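Probable glycosidase crf1 (Neosartorya fumigata, PDB 6IBU) cuts chitin and transfers it to 1,6-beta-glucan or to other chitin chains, cross-linking the polysaccharides of the fungal cell wall. Local coordinates at residues A[47-53]-A[211-217]; A[84-88]-A[183-189]. One frame throughout, in Å; residues are numbered along the deposited sequence.

Both contacts are antiparallel strand pairs within the GH16 catalytic domain, a beta-sandwich of the concanavalin clan, and each belongs to a different sheet. Contact 1 (47-53 with 211-217) lies in the sheet packed behind the one that carries chitin-binding Trp186, and contact 2 (84-88 with 183-189) in the Trp186 sheet itself; their centres are 11 Å apart, and both segments of contact 2 fall in the chain between the two strands of contact 1. The sheets meet face to face: Tyr212 CD2 lies 3.4 Å from Val85 CG2, Met214 SD 3.3 Å from Gly184 O, and Ser185 OG makes a weak hydrogen bond with Phe51 O. Trp186 and Ser88 of contact 2 lie on the other face of their sheet, where Ser88 OG bonds Glu102, the probable proton donor.

Contact 1 (A[47-53]-A[211-217]); sequences QGAEFTV and PYTMYVK
The Phe51 ring has the methyl CE of Met214 over one face, 4.1 Å above the plane and displaced toward the rim, while Met214 O lies at its edge, in the ring plane. Met214 SD lies oblique to the same ring, 4.7 Å from its centroid, a Met-aromatic contact reached by a side chain extended beyond CG. Val216 adds CG2 at 3.7 Å from Phe51 CE1. On the other face of the sheet, the Tyr215 ring takes Thr213 CG2 over one face; Gln47 CB and Glu50 CG approach it obliquely, Glu50 CG coming within 3.7 Å of Tyr215 CE2. Glu50 and Tyr215 run side by side, with carboxylate and ring planes 54° apart. Next along this face, Thr52 OG1 and Thr213 OG1 share a 2.6 Å side-chain hydrogen bond at a pair whose backbones are not hydrogen-bonded to each other; both oxygens lie anti to their own carbonyl carbons (chi1 -64° and -56°), and Thr52 CG2 is left to pack on Pro211 CB. Between the two faces runs an antiparallel ladder in which Ala49-Val216, Phe51-Met214 and Val53-Tyr212 are the hydrogen-bonded pairs, including Phe51 N to Met214 O at 2.9 Å. Strand 71-78 flanks strand 212-223 as well, and Phe51 and Met214 press on strand 179-187 of the facing sheet. The chemistry is thus two-sided, as expected of a sandwich: Ala49, Phe51, Val53, Met214 and Val216 give an apolar inner surface, joined by Tyr212, whose buried OH is satisfied by Asp206 O, whereas the threonines, Glu50 and Tyr215 form a partly exposed, more polar outer one.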
loop_
_atom_site.group_PDB
_atom_site.type_symbol
_atom_site.label_atom_id
_atom_site.label_comp_id
_atom_site.label_asym_id
_atom_site.label_seq_id
_atom_site.Cartn_x
_atom_site.Cartn_y
_atom_site.Cartn_z
ATOM N N GLN A 47 17.080 6.129 -9.854
ATOM C CA GLN A 47 15.689 6.629 -9.696
ATOM C C GLN A 47 14.999 5.879 -8.549
ATOM O O GLN A 47 13.789 6.082 -8.390
ATOM C CB GLN A 47 14.913 6.428 -10.996
ATOM C CG GLN A 47 15.579 7.060 -12.208
ATOM C CD GLN A 47 14.684 8.111 -12.811
ATOM O OE1 GLN A 47 13.596 7.810 -13.314
ATOM N NE2 GLN A 47 15.149 9.348 -12.748
ATOM N N GLY A 48 15.751 5.058 -7.802
ATOM C CA GLY A 48 15.292 4.356 -6.592
ATOM C C GLY A 48 14.964 2.903 -6.868
ATOM O O GLY A 48 15.501 2.346 -7.836
ATOM N N ALA A 49 14.092 2.315 -6.045
ATOM C CA ALA A 49 13.631 0.914 -6.157
ATOM C C ALA A 49 12.802 0.801 -7.433
ATOM O O ALA A 49 12.003 1.711 -7.715
ATOM C CB ALA A 49 12.849 0.513 -4.927
ATOM N N GLU A 50 13.059 -0.237 -8.218
ATOM C CA GLU A 50 12.441 -0.456 -9.546
ATOM C C GLU A 50 11.552 -1.679 -9.447
ATOM O O GLU A 50 12.009 -2.711 -8.978
ATOM C CB GLU A 50 13.511 -0.661 -10.605
ATOM C CG GLU A 50 14.509 0.476 -10.642
ATOM C CD GLU A 50 15.559 0.349 -11.734
ATOM O OE1 GLU A 50 15.360 -0.469 -12.671
ATOM O OE2 GLU A 50 16.572 1.078 -11.642
ATOM N N PHE A 51 10.301 -1.541 -9.830
ATOM C CA PHE A 51 9.335 -2.651 -9.819
ATOM C C PHE A 51 8.947 -2.894 -11.271
ATOM O O PHE A 51 8.129 -2.134 -11.833
ATOM C CB PHE A 51 8.166 -2.272 -8.918
ATOM C CG PHE A 51 8.549 -1.939 -7.503
ATOM C CD1 PHE A 51 9.028 -0.683 -7.172
ATOM C CD2 PHE A 51 8.392 -2.886 -6.501
ATOM C CE1 PHE A 51 9.340 -0.377 -5.861
ATOM C CE2 PHE A 51 8.677 -2.568 -5.186
ATOM C CZ PHE A 51 9.150 -1.309 -4.868
ATOM N N THR A 52 9.586 -3.868 -11.904
ATOM C CA THR A 52 9.423 -4.101 -13.357
ATOM C C THR A 52 8.471 -5.264 -13.586
ATOM O O THR A 52 8.689 -6.322 -13.029
ATOM C CB THR A 52 10.762 -4.349 -14.045
ATOM O OG1 THR A 52 11.418 -3.101 -13.858
ATOM C CG2 THR A 52 10.595 -4.719 -15.499
ATOM N N VAL A 53 7.444 -5.046 -14.387
ATOM C CA VAL A 53 6.639 -6.146 -14.982
ATOM C C VAL A 53 7.180 -6.395 -16.401
ATOM O O VAL A 53 6.999 -5.506 -17.259
ATOM C CB VAL A 53 5.163 -5.739 -14.953
ATOM C CG1 VAL A 53 4.297 -6.748 -15.671
ATOM C CG2 VAL A 53 4.698 -5.540 -13.518
ATOM N N PRO A 211 9.401 -3.596 -21.098
ATOM C CA PRO A 211 8.914 -3.863 -19.746
ATOM C C PRO A 211 8.304 -2.594 -19.142
ATOM O O PRO A 211 8.503 -1.502 -19.635
ATOM C CB PRO A 211 10.189 -4.313 -19.028
ATOM C CG PRO A 211 11.257 -3.452 -19.677
ATOM C CD PRO A 211 10.852 -3.351 -21.136
ATOM N N TYR A 212 7.538 -2.778 -18.088
ATOM C CA TYR A 212 6.847 -1.658 -17.421
ATOM C C TYR A 212 7.406 -1.527 -16.033
ATOM O O TYR A 212 7.385 -2.519 -15.297
ATOM C CB TYR A 212 5.355 -1.928 -17.393
ATOM C CG TYR A 212 4.822 -2.295 -18.746
ATOM C CD1 TYR A 212 4.726 -1.344 -19.746
ATOM C CD2 TYR A 212 4.404 -3.586 -19.011
ATOM C CE1 TYR A 212 4.196 -1.666 -20.979
ATOM C CE2 TYR A 212 3.880 -3.928 -20.243
ATOM C CZ TYR A 212 3.789 -2.964 -21.225
ATOM O OH TYR A 212 3.293 -3.309 -22.437
ATOM N N THR A 213 7.909 -0.341 -15.712
ATOM C CA THR A 213 8.600 -0.150 -14.419
ATOM C C THR A 213 7.965 0.979 -13.618
ATOM O O THR A 213 7.873 2.106 -14.115
ATOM C CB THR A 213 10.106 0.040 -14.605
ATOM O OG1 THR A 213 10.599 -1.088 -15.334
ATOM C CG2 THR A 213 10.799 0.140 -13.266
ATOM N N MET A 214 7.595 0.665 -12.387
ATOM C CA MET A 214 7.214 1.646 -11.338
ATOM C C MET A 214 8.496 1.988 -10.566
ATOM O O MET A 214 9.315 1.093 -10.349
ATOM C CB MET A 214 6.134 1.030 -10.438
ATOM C CG MET A 214 6.151 1.472 -8.976
ATOM S SD MET A 214 4.989 0.443 -7.992
ATOM C CE MET A 214 5.390 1.016 -6.350
ATOM N N TYR A 215 8.687 3.244 -10.212
ATOM C CA TYR A 215 9.865 3.685 -9.420
ATOM C C TYR A 215 9.407 4.286 -8.100
ATOM O O TYR A 215 8.541 5.164 -8.086
ATOM C CB TYR A 215 10.689 4.716 -10.188
ATOM C CG TYR A 215 11.266 4.192 -11.474
ATOM C CD1 TYR A 215 10.537 4.253 -12.650
ATOM C CD2 TYR A 215 12.565 3.687 -11.528
ATOM C CE1 TYR A 215 11.066 3.801 -13.848
ATOM C CE2 TYR A 215 13.111 3.235 -12.722
ATOM C CZ TYR A 215 12.354 3.295 -13.882
ATOM O OH TYR A 215 12.840 2.842 -15.068
ATOM N N VAL A 216 10.022 3.843 -7.019
ATOM C CA VAL A 216 9.835 4.468 -5.678
ATOM C C VAL A 216 11.171 5.075 -5.259
ATOM O O VAL A 216 12.108 4.330 -5.040
ATOM C CB VAL A 216 9.298 3.441 -4.664
ATOM C CG1 VAL A 216 9.332 4.018 -3.252
ATOM C CG2 VAL A 216 7.895 2.975 -5.051
ATOM N N LYS A 217 11.281 6.389 -5.177
ATOM C CA LYS A 217 12.604 6.949 -4.822
ATOM C C LYS A 217 12.709 7.141 -3.313
ATOM O O LYS A 217 13.834 7.014 -2.826
ATOM C CB LYS A 217 13.075 8.117 -5.689
ATOM C CG LYS A 217 12.187 9.316 -5.881
ATOM C CD LYS A 217 12.646 10.089 -7.123
ATOM C CE LYS A 217 12.833 11.581 -6.883
ATOM N NZ LYS A 217 13.812 12.173 -7.830
#

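Contact 2 (A[84-88]-A[183-189])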
loop_
_atom_site.group_PDB
_atom_site.type_symbol
_atom_site.label_atom_id
_atom_site.label_comp_id
_atom_site.label_asym_id
_atom_site.label_seq_id
_atom_site.Cartn_x
_atom_site.Cartn_y
_atom_site.Cartn_z
ATOM N N GLY A 84 -3.098 -2.269 -18.187
ATOM C CA GLY A 84 -3.356 -3.359 -17.231
ATOM C C GLY A 84 -2.253 -3.503 -16.205
ATOM O O GLY A 84 -2.379 -4.354 -15.337
ATOM N N VAL A 85 -1.208 -2.701 -16.268
ATOM C CA VAL A 85 -0.104 -2.778 -15.275
ATOM C C VAL A 85 -0.502 -1.910 -14.087
ATOM O O VAL A 85 -0.754 -0.713 -14.259
ATOM C CB VAL A 85 1.231 -2.335 -15.885
ATOM C CG1 VAL A 85 2.331 -2.344 -14.840
ATOM C CG2 VAL A 85 1.574 -3.223 -17.082
ATOM N N VAL A 86 -0.537 -2.511 -12.912
ATOM C CA VAL A 86 -0.948 -1.813 -11.667
ATOM C C VAL A 86 0.306 -1.438 -10.876
ATOM O O VAL A 86 1.143 -2.296 -10.691
ATOM C CB VAL A 86 -1.895 -2.710 -10.860
ATOM C CG1 VAL A 86 -2.403 -1.995 -9.623
ATOM C CG2 VAL A 86 -3.053 -3.196 -11.708
ATOM N N SER A 87 0.408 -0.200 -10.420
ATOM C CA SER A 87 1.409 0.268 -9.434
ATOM C C SER A 87 0.698 0.490 -8.093
ATOM O O SER A 87 -0.188 1.343 -8.053
ATOM C CB SER A 87 2.036 1.537 -9.918
ATOM O OG SER A 87 2.706 1.365 -11.155
ATOM N N SER A 88 1.041 -0.268 -7.054
ATOM C CA SER A 88 0.303 -0.345 -5.760
ATOM C C SER A 88 1.136 0.185 -4.585
ATOM O O SER A 88 2.265 -0.311 -4.371
ATOM C CB SER A 88 -0.083 -1.766 -5.471
ATOM O OG SER A 88 -0.903 -2.284 -6.510
ATOM N N LEU A 183 4.990 -2.197 -1.236
ATOM C CA LEU A 183 5.113 -1.484 -2.526
ATOM C C LEU A 183 5.253 -2.540 -3.608
ATOM O O LEU A 183 6.028 -3.483 -3.411
ATOM C CB LEU A 183 6.334 -0.577 -2.494
ATOM C CG LEU A 183 6.286 0.520 -1.447
ATOM C CD1 LEU A 183 7.646 1.171 -1.303
ATOM C CD2 LEU A 183 5.226 1.542 -1.821
ATOM N N GLY A 184 4.588 -2.343 -4.737
ATOM C CA GLY A 184 4.736 -3.305 -5.836
ATOM C C GLY A 184 4.012 -2.907 -7.092
ATOM O O GLY A 184 3.106 -2.065 -7.058
ATOM N N SER A 185 4.402 -3.561 -8.171
ATOM C CA SER A 185 3.739 -3.482 -9.488
ATOM C C SER A 185 3.387 -4.904 -9.881
ATOM O O SER A 185 4.042 -5.814 -9.403
ATOM C CB SER A 185 4.612 -2.804 -10.501
ATOM O OG SER A 185 5.798 -3.570 -10.712
ATOM N N TRP A 186 2.367 -5.051 -10.710
ATOM C CA TRP A 186 1.847 -6.357 -11.155
ATOM C C TRP A 186 0.905 -6.142 -12.335
ATOM O O TRP A 186 0.452 -5.022 -12.538
ATOM C CB TRP A 186 1.129 -7.055 -10.006
ATOM C CG TRP A 186 0.088 -6.227 -9.331
ATOM C CD1 TRP A 186 0.303 -5.191 -8.472
ATOM C CD2 TRP A 186 -1.334 -6.414 -9.390
ATOM N NE1 TRP A 186 -0.886 -4.709 -8.007
ATOM C CE2 TRP A 186 -1.907 -5.444 -8.538
ATOM C CE3 TRP A 186 -2.178 -7.316 -10.050
ATOM C CZ2 TRP A 186 -3.279 -5.327 -8.358
ATOM C CZ3 TRP A 186 -3.539 -7.202 -9.878
ATOM C CH2 TRP A 186 -4.078 -6.224 -9.036
ATOM N N ALA A 187 0.609 -7.203 -13.065
ATOM C CA ALA A 187 -0.288 -7.126 -14.233
ATOM C C ALA A 187 -1.710 -7.411 -13.768
ATOM O O ALA A 187 -2.045 -8.569 -13.643
ATOM C CB ALA A 187 0.172 -8.091 -15.286
ATOM N N GLY A 188 -2.512 -6.380 -13.520
ATOM C CA GLY A 188 -3.959 -6.534 -13.306
ATOM C C GLY A 188 -4.582 -7.126 -14.549
ATOM O O GLY A 188 -5.572 -7.836 -14.443
ATOM N N GLY A 189 -3.975 -6.847 -15.701
ATOM C CA GLY A 189 -4.437 -7.301 -17.015
ATOM C C GLY A 189 -3.795 -8.611 -17.453
ATOM O O GLY A 189 -3.778 -8.860 -18.654
#
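Trp186 has its CG between the backbone N and the carbonyl carbon (chi1 52°), which swings the indole across to the neighbouring strand, over Val86 and up to Ser88. Ser88 OG, anti to its own carbonyl carbon (chi1 -59°), lies at the indole edge and accepts a nearly straight hydrogen bond from Trp186 NE1, 2.8 Å long and close to the ring plane. One face of the indole rests on Val86, whose CB sits 3.8 Å from the centroid of the five-membered ring in a CH-pi contact, with CG1 3.5 Å from Trp186 NE1. An edge bond and a face contact together should fix the tilt of this chitin-binding ring. Ser88 OG also bonds Glu102 OE1, so it links the tryptophan to the probable proton donor. Beneath, Val86-Trp186 and Ser88-Gly184 are hydrogen-bonded pairs; Val86 N reaches Trp186 O at 2.7 Å. Past the strands, Gly189 N bonds Gly84 O at 3.0 Å. Strand 98-105 lies beyond strand 85-93, helix 195-201 brings Trp200 against both Val86 and Trp186, and on the face of the sheet turned away from the indole, Val85, Ser87 and Leu183 pack on strand 212-223 of the other sheet.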